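Side-chain contact in delta-like protein (Rattus norvegicus, PDB 4XL1), which probably acts as a Delta-family ligand that binds Notch receptors on neighbouring cells through its N-terminal region: residues 135-139 with 140-144. The protein carries 3 engineered substitutions. Sequence-based numbering, arbitrary orientation.
Sequences EQNNT and LTRLR. With NAG (2-acetamido-2-deoxy-beta-D-glucopyranose), chain E.
Gln136 and Leu143 form the hydrogen-bonded pair of an antiparallel beta hairpin, Gln136 N giving to Leu143 O at 2.9 Å and Leu143 N returning to Gln136 O. Glu135 with Arg144 and Asn137 with Arg142 are the non-hydrogen-bonded pairs beside it, and the strand axes of 135-137 and 142-144 approach to 4.8 Å, almost exactly antiparallel. Toward the turn, Asn138 N donates to Thr141 O. The Asn138 side chain folds back over the turn: chi1 of 61° sets CG between its own N and carbonyl carbon. From there OD1 accepts two bonds: Thr141 N points almost straight at it (2.7 Å) but comes in from above the side-chain carbonyl plane, not along a lone pair, and Leu140 N adds a weak one. Asn138 ND2 donates an N-H to Thr141 OG1 (3.0 Å), slightly tilted out of the amide plane, so both ends of the amide tie the turn, while OG1 also bonds to Ser117 OG. This hairpin, of strands 132-137 and 142-151, belongs to the C2-like domain of Notch ligands; strand 4-14 flanks 142-151 on its other edge. The Gln136 and Leu143 side chains share the face that packs on Ile119 of strand 114-124, with Gln136 NE2 hydrogen-bonded to Asp134. On the opposite face stand Glu135, Asn137, Arg142 and Arg144, with an N-linked glycan: Asn137 ND2 is bonded to C1 of the N-acetylglucosamine. Asn137 OD1 lies 3.7 Å from Arg142 CD, near the edge of the guanidinium, and the sugar O6 sits over one guanidinium face, offset to its rim. Arg142 NH2 makes a salt bridge with Glu12, to which Arg144 NE adds a long, weak ion pair. Glu135 and Arg144 run side by side, OE2 of Glu135 touching Arg144 CD at 3.4 Å; the charged groups, their planes 63° apart, stay beyond salt-bridge distance, and Glu135 OE1 meets the sugar C3 at 3.1 Å.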
loop_
_atom_site.group_PDB
_atom_site.type_symbol
_atom_site.label_atom_id
_atom_site.label_comp_id
_atom_site.label_asym_id
_atom_site.label_seq_id
_atom_site.Cartn_x
_atom_site.Cartn_y
_atom_site.Cartn_z
ATOM N N GLU B 135 3.545 -22.440 1.994
ATOM C CA GLU B 135 2.982 -23.419 2.927
ATOM C C GLU B 135 3.751 -23.409 4.238
ATOM O O GLU B 135 4.964 -23.252 4.239
ATOM C CB GLU B 135 3.041 -24.839 2.363
ATOM C CG GLU B 135 2.374 -25.085 1.035
ATOM C CD GLU B 135 2.685 -26.477 0.523
ATOM O OE1 GLU B 135 3.884 -26.807 0.415
ATOM O OE2 GLU B 135 1.744 -27.249 0.247
ATOM N N GLN B 136 3.049 -23.586 5.352
ATOM C CA GLN B 136 3.709 -23.724 6.646
ATOM C C GLN B 136 3.241 -24.996 7.351
ATOM O O GLN B 136 2.093 -25.089 7.787
ATOM C CB GLN B 136 3.455 -22.494 7.523
ATOM C CG GLN B 136 3.690 -21.162 6.816
ATOM C CD GLN B 136 5.049 -20.556 7.127
ATOM O OE1 GLN B 136 5.557 -20.677 8.242
ATOM N NE2 GLN B 136 5.646 -19.902 6.137
ATOM N N ASN B 137 4.138 -25.970 7.459
ATOM C CA ASN B 137 3.827 -27.233 8.118
ATOM C C ASN B 137 4.492 -27.337 9.482
ATOM O O ASN B 137 5.688 -27.083 9.609
ATOM C CB ASN B 137 4.290 -28.416 7.266
ATOM C CG ASN B 137 3.586 -28.497 5.931
ATOM O OD1 ASN B 137 2.527 -27.904 5.721
ATOM N ND2 ASN B 137 4.192 -29.234 5.009
ATOM N N ASN B 138 3.727 -27.713 10.499
ATOM C CA ASN B 138 4.313 -28.138 11.764
ATOM C C ASN B 138 3.590 -29.396 12.219
ATOM O O ASN B 138 2.644 -29.829 11.568
ATOM C CB ASN B 138 4.245 -27.036 12.828
ATOM C CG ASN B 138 2.827 -26.625 13.165
ATOM O OD1 ASN B 138 2.099 -27.354 13.841
ATOM N ND2 ASN B 138 2.431 -25.442 12.712
ATOM N N THR B 139 4.034 -29.992 13.320
ATOM C CA THR B 139 3.508 -31.292 13.722
ATOM C C THR B 139 2.023 -31.244 14.088
ATOM O O THR B 139 1.302 -32.221 13.893
ATOM C CB THR B 139 4.296 -31.879 14.909
ATOM O OG1 THR B 139 4.088 -31.071 16.073
ATOM C CG2 THR B 139 5.782 -31.929 14.590
ATOM N N LEU B 140 1.563 -30.112 14.610
ATOM C CA LEU B 140 0.151 -29.978 14.952
ATOM C C LEU B 140 -0.708 -29.434 13.804
ATOM O O LEU B 140 -1.732 -30.025 13.464
ATOM C CB LEU B 140 -0.022 -29.099 16.193
ATOM C CG LEU B 140 0.497 -29.718 17.496
ATOM C CD1 LEU B 140 0.385 -28.734 18.654
ATOM C CD2 LEU B 140 -0.204 -31.032 17.811
ATOM N N THR B 141 -0.294 -28.322 13.203
ATOM C CA THR B 141 -1.129 -27.655 12.203
ATOM C C THR B 141 -0.415 -27.403 10.877
ATOM O O THR B 141 0.813 -27.433 10.802
ATOM C CB THR B 141 -1.653 -26.294 12.717
ATOM O OG1 THR B 141 -0.567 -25.364 12.814
ATOM C CG2 THR B 141 -2.318 -26.444 14.079
ATOM N N ARG B 142 -1.205 -27.169 9.831
ATOM C CA ARG B 142 -0.685 -26.803 8.516
ATOM C C ARG B 142 -1.487 -25.640 7.943
ATOM O O ARG B 142 -2.710 -25.612 8.063
ATOM C CB ARG B 142 -0.741 -27.973 7.530
ATOM C CG ARG B 142 -0.104 -29.266 7.992
ATOM C CD ARG B 142 -0.048 -30.284 6.852
ATOM N NE ARG B 142 -1.358 -30.587 6.275
ATOM C CZ ARG B 142 -1.825 -30.042 5.154
ATOM N NH1 ARG B 142 -1.092 -29.156 4.490
ATOM N NH2 ARG B 142 -3.025 -30.375 4.697
ATOM N N LEU B 143 -0.804 -24.687 7.320
ATOM C CA LEU B 143 -1.490 -23.575 6.669
ATOM C C LEU B 143 -0.973 -23.380 5.250
ATOM O O LEU B 143 0.233 -23.281 5.025
ATOM C CB LEU B 143 -1.319 -22.283 7.471
ATOM C CG LEU B 143 -1.884 -21.016 6.822
ATOM C CD1 LEU B 143 -3.403 -21.008 6.884
ATOM C CD2 LEU B 143 -1.313 -19.767 7.478
ATOM N N ARG B 144 -1.899 -23.312 4.299
ATOM C CA ARG B 144 -1.586 -23.113 2.886
ATOM C C ARG B 144 -2.226 -21.806 2.420
ATOM O O ARG B 144 -3.411 -21.590 2.637
ATOM C CB ARG B 144 -2.127 -24.283 2.069
ATOM C CG ARG B 144 -1.442 -24.499 0.733
ATOM C CD ARG B 144 -1.435 -25.969 0.346
ATOM N NE ARG B 144 -2.725 -26.400 -0.180
ATOM C CZ ARG B 144 -3.391 -25.765 -1.138
ATOM N NH1 ARG B 144 -2.885 -24.669 -1.681
ATOM N NH2 ARG B 144 -4.561 -26.226 -1.554
HETATM C C1 NAG E . 3.704 -29.420 3.671
HETATM C C2 NAG E . 4.860 -29.698 2.726
HETATM C C3 NAG E . 4.347 -29.771 1.301
HETATM C C4 NAG E . 3.289 -30.862 1.200
HETATM C C5 NAG E . 2.172 -30.593 2.211
HETATM C C6 NAG E . 1.153 -31.707 2.275
HETATM C C7 NAG E . 7.178 -29.024 3.134
HETATM C C8 NAG E . 8.147 -27.884 3.195
HETATM N N2 NAG E . 5.914 -28.703 2.841
HETATM O O3 NAG E . 5.436 -30.025 0.421
HETATM O O4 NAG E . 2.751 -30.912 -0.118
HETATM O O5 NAG E . 2.714 -30.456 3.538
HETATM O O6 NAG E . 1.152 -32.333 3.550
HETATM O O7 NAG E . 7.524 -30.182 3.345
#